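Local coordinates for protein ubiquitin-conjugating enzyme E2-21 kDa (Pichia angusta, PDB 5NL8) that probably catalyses the covalent attachment of ubiquitin to other proteins as an E2 conjugating enzyme needed for peroxisome biogenesis, at residues Asp68-Thr71 against Asn72-Leu75; Glu87-Ile90 against Arg91-Arg95; Asp166-Thr169 against Ala170-Leu174. All coordinates share one frame; numbering follows the deposited sequence.

Contact 1: Asp68-Thr71 against Asn72-Leu75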
loop_
_atom_site.group_PDB
_atom_site.type_symbol
_atom_site.label_atom_id
_atom_site.label_comp_id
_atom_site.label_asym_id
_atom_site.label_seq_id
_atom_site.Cartn_x
_atom_site.Cartn_y
_atom_site.Cartn_z
ATOM N N ASP A 68 10.681 -3.203 -2.634
ATOM C CA ASP A 68 12.042 -3.542 -3.021
ATOM C C ASP A 68 13.033 -2.706 -2.219
ATOM O O ASP A 68 12.922 -1.478 -2.161
ATOM C CB ASP A 68 12.243 -3.329 -4.522
ATOM C CG ASP A 68 11.346 -4.226 -5.363
ATOM O OD1 ASP A 68 10.252 -4.596 -4.888
ATOM O OD2 ASP A 68 11.737 -4.564 -6.499
ATOM N N ILE A 69 13.990 -3.388 -1.597
ATOM C CA ILE A 69 14.969 -2.754 -0.721
ATOM C C ILE A 69 16.289 -2.512 -1.445
ATOM O O ILE A 69 16.842 -3.431 -2.044
ATOM C CB ILE A 69 15.236 -3.618 0.530
ATOM C CG1 ILE A 69 13.937 -3.869 1.297
ATOM C CG2 ILE A 69 16.280 -2.971 1.420
ATOM C CD1 ILE A 69 13.258 -2.609 1.790
ATOM N N PRO A 70 16.796 -1.269 -1.398
ATOM C CA PRO A 70 18.092 -0.951 -2.006
ATOM C C PRO A 70 19.256 -1.546 -1.220
ATOM O O PRO A 70 19.102 -1.856 -0.040
ATOM C CB PRO A 70 18.130 0.579 -1.969
ATOM C CG PRO A 70 17.266 0.939 -0.808
ATOM C CD PRO A 70 16.159 -0.081 -0.803
ATOM N N THR A 71 20.405 -1.698 -1.872
ATOM C CA THR A 71 21.576 -2.303 -1.245
ATOM C C THR A 71 22.167 -1.414 -0.157
ATOM O O THR A 71 22.706 -1.907 0.834
ATOM C CB THR A 71 22.675 -2.604 -2.282
ATOM O OG1 THR A 71 22.079 -3.114 -3.481
ATOM C CG2 THR A 71 23.669 -3.617 -1.733
ATOM N N ASN A 72 22.065 -0.104 -0.347
ATOM C CA ASN A 72 22.643 0.849 0.591
ATOM C C ASN A 72 21.675 1.236 1.706
ATOM O O ASN A 72 21.904 2.209 2.424
ATOM C CB ASN A 72 23.111 2.103 -0.153
ATOM C CG ASN A 72 21.970 2.847 -0.821
ATOM O OD1 ASN A 72 20.997 2.240 -1.270
ATOM N ND2 ASN A 72 22.082 4.168 -0.885
ATOM N N TYR A 73 20.594 0.473 1.841
ATOM C CA TYR A 73 19.603 0.695 2.891
ATOM C C TYR A 73 20.276 0.758 4.261
ATOM O O TYR A 73 21.157 -0.050 4.549
ATOM C CB TYR A 73 18.550 -0.416 2.854
ATOM C CG TYR A 73 17.409 -0.239 3.826
ATOM C CD1 TYR A 73 16.313 0.549 3.501
ATOM C CD2 TYR A 73 17.421 -0.870 5.063
ATOM C CE1 TYR A 73 15.265 0.713 4.385
ATOM C CE2 TYR A 73 16.375 -0.712 5.956
ATOM C CZ TYR A 73 15.300 0.081 5.610
ATOM O OH TYR A 73 14.256 0.242 6.491
ATOM N N PRO A 74 19.869 1.714 5.114
ATOM C CA PRO A 74 18.797 2.697 4.927
ATOM C C PRO A 74 19.260 4.073 4.449
ATOM O O PRO A 74 18.643 5.070 4.826
ATOM C CB PRO A 74 18.214 2.812 6.331
ATOM C CG PRO A 74 19.427 2.703 7.201
ATOM C CD PRO A 74 20.389 1.760 6.492
ATOM N N LEU A 75 20.320 4.138 3.649
ATOM C CA LEU A 75 20.774 5.419 3.117
ATOM C C LEU A 75 19.799 5.924 2.064
ATOM O O LEU A 75 19.677 7.128 1.836
ATOM C CB LEU A 75 22.181 5.306 2.528
ATOM C CG LEU A 75 23.352 5.642 3.456
ATOM C CD1 LEU A 75 23.285 4.848 4.756
ATOM C CD2 LEU A 75 24.678 5.410 2.749
#
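Y73 folds back on I69 and P70 where the chain leaves strand 62-68. P70 to Y73 form a type I beta turn. Y73 N donates to P70 O across it, but the bond is weak, at 3.3 Å. The side chains add to this closure. CG of Y73 stands anti to the backbone N (chi1 -176°), and this turns the ring alongside the I69 CG2 methyl. The closest approach is at the root of the Y73 side chain. Its CB lies 3.7 Å from I69 CG2 and 4.1 Å from P70 CG. The methyl meets the ring obliquely, with CG2 of I69 3.8 Å from Y73 CG. The next residue covers one ring face. P74 follows a cis peptide bond, and its CB sits over the ring centre, 3.8 Å above the plane. N72 is held differently. Its CG lies between the backbone N and the carbonyl carbon (chi1 63°). This swings the amide toward P70, and N72 OD1 comes to 3.4 Å from P70 CB. The other end of the amide, ND2, is hydrogen-bonded to D76. A backbone bond from L75 N to N72 O, 2.8 Å, tightens the next step of the loop. Y73 and P74 open the Tyr-Pro-x-x-Pro-Pro motif of ubiquitin-conjugating enzymes. The ring is buried among R9 and L10 of helix 6-21, L135 and P78, and its OH is hydrogen-bonded to E13. The turn is thus held by one weak backbone bond and apolar contacts at the root of Y73, while the phenol end ties the loop to the N-terminal helix.

Contact 2: Glu87-Ile90 against Arg91-Arg95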
loop_
_atom_site.group_PDB
_atom_site.type_symbol
_atom_site.label_atom_id
_atom_site.label_comp_id
_atom_site.label_asym_id
_atom_site.label_seq_id
_atom_site.Cartn_x
_atom_site.Cartn_y
_atom_site.Cartn_z
ATOM N N GLU A 87 -7.827 -6.982 -15.559
ATOM C CA GLU A 87 -9.243 -7.321 -15.404
ATOM C C GLU A 87 -9.534 -8.821 -15.597
ATOM O O GLU A 87 -10.314 -9.426 -14.846
ATOM C CB GLU A 87 -10.070 -6.498 -16.394
ATOM C CG GLU A 87 -9.459 -6.470 -17.792
ATOM C CD GLU A 87 -10.320 -5.755 -18.810
ATOM O OE1 GLU A 87 -10.875 -4.689 -18.472
ATOM O OE2 GLU A 87 -10.439 -6.263 -19.946
ATOM N N GLU A 88 -8.899 -9.407 -16.606
ATOM C CA GLU A 88 -9.046 -10.827 -16.907
ATOM C C GLU A 88 -8.615 -11.698 -15.725
ATOM O O GLU A 88 -9.379 -12.549 -15.242
ATOM C CB GLU A 88 -8.234 -11.178 -18.150
ATOM C CG GLU A 88 -8.171 -12.651 -18.468
ATOM C CD GLU A 88 -9.506 -13.202 -18.905
ATOM O OE1 GLU A 88 -10.206 -12.510 -19.672
ATOM O OE2 GLU A 88 -9.856 -14.325 -18.485
ATOM N N LYS A 89 -7.394 -11.468 -15.253
ATOM C CA LYS A 89 -6.866 -12.189 -14.099
ATOM C C LYS A 89 -7.762 -12.031 -12.873
ATOM O O LYS A 89 -8.033 -13.002 -12.168
ATOM C CB LYS A 89 -5.450 -11.711 -13.774
ATOM C CG LYS A 89 -4.871 -12.307 -12.494
ATOM C CD LYS A 89 -3.370 -12.089 -12.413
ATOM C CE LYS A 89 -2.782 -12.789 -11.198
ATOM N NZ LYS A 89 -1.316 -12.583 -11.109
ATOM N N ILE A 90 -8.222 -10.807 -12.621
ATOM C CA ILE A 90 -9.038 -10.541 -11.442
ATOM C C ILE A 90 -10.324 -11.341 -11.510
ATOM O O ILE A 90 -10.737 -11.968 -10.530
ATOM C CB ILE A 90 -9.374 -9.048 -11.296
ATOM C CG1 ILE A 90 -8.104 -8.242 -11.011
ATOM C CG2 ILE A 90 -10.392 -8.841 -10.184
ATOM C CD1 ILE A 90 -8.338 -6.750 -10.873
ATOM N N ARG A 91 -10.942 -11.335 -12.684
ATOM C CA ARG A 91 -12.200 -12.038 -12.862
ATOM C C ARG A 91 -12.001 -13.543 -12.708
ATOM O O ARG A 91 -12.862 -14.237 -12.172
ATOM C CB ARG A 91 -12.808 -11.700 -14.220
ATOM C CG ARG A 91 -14.071 -12.463 -14.553
ATOM C CD ARG A 91 -14.616 -12.101 -15.934
ATOM N NE ARG A 91 -14.086 -12.919 -17.030
ATOM C CZ ARG A 91 -12.874 -12.801 -17.574
ATOM N NH1 ARG A 91 -12.519 -13.613 -18.562
ATOM N NH2 ARG A 91 -12.027 -11.862 -17.169
ATOM N N GLN A 92 -10.860 -14.051 -13.164
ATOM C CA GLN A 92 -10.553 -15.458 -12.929
ATOM C C GLN A 92 -10.371 -15.757 -11.440
ATOM O O GLN A 92 -10.786 -16.812 -10.960
ATOM C CB GLN A 92 -9.308 -15.877 -13.701
ATOM C CG GLN A 92 -9.480 -15.782 -15.201
ATOM C CD GLN A 92 -8.265 -16.269 -15.948
ATOM O OE1 GLN A 92 -7.775 -15.603 -16.859
ATOM N NE2 GLN A 92 -7.770 -17.442 -15.570
ATOM N N LEU A 93 -9.761 -14.826 -10.714
ATOM C CA LEU A 93 -9.572 -14.987 -9.272
ATOM C C LEU A 93 -10.903 -14.973 -8.528
ATOM O O LEU A 93 -11.064 -15.652 -7.517
ATOM C CB LEU A 93 -8.661 -13.892 -8.710
ATOM C CG LEU A 93 -7.174 -13.940 -9.066
ATOM C CD1 LEU A 93 -6.428 -12.774 -8.434
ATOM C CD2 LEU A 93 -6.565 -15.265 -8.630
ATOM N N GLN A 94 -11.854 -14.197 -9.036
ATOM C CA GLN A 94 -13.142 -14.034 -8.374
ATOM C C GLN A 94 -14.012 -15.291 -8.456
ATOM O O GLN A 94 -14.921 -15.471 -7.650
ATOM C CB GLN A 94 -13.889 -12.834 -8.966
ATOM C CG GLN A 94 -13.343 -11.484 -8.515
ATOM C CD GLN A 94 -13.968 -10.321 -9.261
ATOM O OE1 GLN A 94 -14.480 -10.485 -10.367
ATOM N NE2 GLN A 94 -13.932 -9.135 -8.655
ATOM N N ARG A 95 -13.728 -16.162 -9.419
ATOM C CA ARG A 95 -14.502 -17.391 -9.581
ATOM C C ARG A 95 -13.995 -18.511 -8.676
ATOM O O ARG A 95 -14.586 -19.589 -8.618
ATOM C CB ARG A 95 -14.476 -17.856 -11.036
ATOM C CG ARG A 95 -15.203 -16.937 -11.997
ATOM C CD ARG A 95 -14.882 -17.301 -13.434
ATOM N NE ARG A 95 -15.527 -16.402 -14.385
ATOM C CZ ARG A 95 -15.021 -16.087 -15.572
ATOM N NH1 ARG A 95 -13.857 -16.594 -15.955
ATOM N NH2 ARG A 95 -15.677 -15.262 -16.374
#
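E88 and R91 form an i to i+3 salt bridge on the surface of the short alpha-helix 87-94. R91 NH1 donates to both carboxylate oxygens of E88. The bond to E88 OE1 is 2.8 Å long with an N-H...O angle of 151°. NH1 meets OE1 on its syn side but well out of the carboxylate plane. The bond from NH1 to OE2 is weak. The two flat groups stand nearly at right angles, 85° apart. Two bends bring them together: the E88 chain turns at chi2 (68°), and the R91 chain turns at chi3. E87 O and E88 CA lie at an edge of the R91 guanidinium, near its plane. Behind the ion pair run the i to i+4 backbone bonds, R91 N to E87 O at 3.0 Å and Q92 N to E88 O at 3.0 Å. On the buried side of the helix, I90 packs on F85, Y106 and Y182. L93 lies against F85 and A184. The helix is therefore anchored by its inner face, with the charged pair outside. Q94 ties the helix to the C-terminal strand: its NE2 is hydrogen-bonded to S183 O and K181 O and lies 3.9 Å from I90 CG2.

Contact 3: Asp166-Thr169 against Ala170-Leu174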
loop_
_atom_site.group_PDB
_atom_site.type_symbol
_atom_site.label_atom_id
_atom_site.label_comp_id
_atom_site.label_asym_id
_atom_site.label_seq_id
_atom_site.Cartn_x
_atom_site.Cartn_y
_atom_site.Cartn_z
ATOM N N ASP A 166 -11.770 19.981 -6.698
ATOM C CA ASP A 166 -12.515 19.690 -5.475
ATOM C C ASP A 166 -13.867 19.030 -5.761
ATOM O O ASP A 166 -14.885 19.394 -5.172
ATOM C CB ASP A 166 -12.710 20.968 -4.656
ATOM C CG ASP A 166 -12.816 20.694 -3.167
ATOM O OD1 ASP A 166 -11.775 20.391 -2.542
ATOM O OD2 ASP A 166 -13.935 20.786 -2.620
ATOM N N ASP A 167 -13.864 18.065 -6.677
ATOM C CA ASP A 167 -15.044 17.252 -6.946
ATOM C C ASP A 167 -14.984 15.975 -6.106
ATOM O O ASP A 167 -14.633 14.906 -6.602
ATOM C CB ASP A 167 -15.143 16.913 -8.437
ATOM C CG ASP A 167 -16.536 16.458 -8.844
ATOM O OD1 ASP A 167 -17.298 15.992 -7.972
ATOM O OD2 ASP A 167 -16.868 16.568 -10.043
ATOM N N THR A 168 -15.340 16.102 -4.832
ATOM C CA THR A 168 -15.182 15.034 -3.849
ATOM C C THR A 168 -16.053 13.815 -4.130
ATOM O O THR A 168 -15.634 12.666 -3.936
ATOM C CB THR A 168 -15.520 15.544 -2.438
ATOM O OG1 THR A 168 -14.943 16.840 -2.247
ATOM C CG2 THR A 168 -14.978 14.593 -1.388
ATOM N N THR A 169 -17.274 14.078 -4.580
ATOM C CA THR A 169 -18.256 13.030 -4.797
ATOM C C THR A 169 -17.828 12.075 -5.906
ATOM O O THR A 169 -17.966 10.862 -5.771
ATOM C CB THR A 169 -19.636 13.621 -5.139
ATOM O OG1 THR A 169 -20.032 14.537 -4.110
ATOM C CG2 THR A 169 -20.676 12.516 -5.260
ATOM N N ALA A 170 -17.300 12.624 -6.996
ATOM C CA ALA A 170 -16.881 11.804 -8.131
ATOM C C ALA A 170 -15.672 10.942 -7.764
ATOM O O ALA A 170 -15.597 9.769 -8.126
ATOM C CB ALA A 170 -16.569 12.682 -9.330
ATOM N N TYR A 171 -14.736 11.551 -7.046
ATOM C CA TYR A 171 -13.569 10.877 -6.484
ATOM C C TYR A 171 -13.988 9.655 -5.659
ATOM O O TYR A 171 -13.620 8.503 -5.963
ATOM C CB TYR A 171 -12.795 11.881 -5.625
ATOM C CG TYR A 171 -11.398 11.496 -5.199
ATOM C CD1 TYR A 171 -11.182 10.731 -4.062
ATOM C CD2 TYR A 171 -10.290 11.948 -5.905
ATOM C CE1 TYR A 171 -9.903 10.399 -3.656
ATOM C CE2 TYR A 171 -9.008 11.621 -5.509
ATOM C CZ TYR A 171 -8.820 10.844 -4.383
ATOM O OH TYR A 171 -7.547 10.516 -3.980
ATOM N N LYS A 172 -14.783 9.926 -4.625
ATOM C CA LYS A 172 -15.304 8.891 -3.738
ATOM C C LYS A 172 -16.032 7.789 -4.504
ATOM O O LYS A 172 -15.807 6.604 -4.263
ATOM C CB LYS A 172 -16.251 9.504 -2.700
ATOM C CG LYS A 172 -15.561 10.185 -1.526
ATOM C CD LYS A 172 -16.578 10.888 -0.632
ATOM C CE LYS A 172 -15.903 11.739 0.436
ATOM N NZ LYS A 172 -14.835 10.995 1.164
ATOM N N ASP A 173 -16.906 8.190 -5.424
ATOM C CA ASP A 173 -17.690 7.244 -6.217
ATOM C C ASP A 173 -16.809 6.333 -7.065
ATOM O O ASP A 173 -17.091 5.143 -7.208
ATOM C CB ASP A 173 -18.675 7.988 -7.118
ATOM C CG ASP A 173 -19.860 8.541 -6.355
ATOM O OD1 ASP A 173 -20.766 9.110 -6.999
ATOM O OD2 ASP A 173 -19.888 8.401 -5.113
ATOM N N LEU A 174 -15.746 6.898 -7.626
ATOM C CA LEU A 174 -14.813 6.126 -8.438
ATOM C C LEU A 174 -14.095 5.080 -7.579
ATOM O O LEU A 174 -14.073 3.882 -7.918
ATOM C CB LEU A 174 -13.807 7.057 -9.117
ATOM C CG LEU A 174 -13.378 6.733 -10.550
ATOM C CD1 LEU A 174 -14.576 6.390 -11.421
ATOM C CD2 LEU A 174 -12.612 7.902 -11.136
#
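D167 and A170 touch in a helix-start contact, where the chain passes from helix 157-164 into helix 168-181. D166, just past helix 157-164, takes positive phi and completes a Schellman motif. D167 then takes the N-cap position of the second. Its CG is anti to the backbone N (chi1 -162°), which brings the carboxylate beside the first turn. OD1 of D167 lies 3.5 Å from A170 N and 3.7 Å from A170 CB. With an alanine at D167, the amino end of the helix would probably be left without its nearby negative charge, and A170 CB without its contact with the carboxylate. The backbone bonds grow firmer along the turn. Y171 N to D167 O is weak, at 3.4 Å, whereas K172 N to T168 O is 3.0 Å and nearly straight, at 174°. Outside, T168 and K172 run side by side, with T168 CG2 3.5 Å from K172 CE. T169 and D173 also lie side by side. Inside, the Y171 ring goes to P57, P111, P149 and M159. D167 and A170 also rest on L162 of the preceding helix. This is a helix-to-helix junction, a Schellman end followed at once by an N-cap, joining the last two helices of the UBC fold.

In the fold
The three contacts come in series along one UBC fold, and none touches another. Contact 1 lies in the loop between strands 62-68 and 79-82 of the four-stranded antiparallel sheet. Contact 2 follows strand 79-82, on helix 87-94. Contact 3 starts helix 168-181, near the end of the chain. Contacts 1 and 3 are on opposite sides of the chain's centre, with their own centres about 37 Å apart. Contacts 1 and 2 are about 34 Å apart between centres, contacts 2 and 3 about 26 Å. The far end of helix 168-181 and strand 183-184 run past contact 2, so these two are linked indirectly. All three lie away from the predicted catalytic C121.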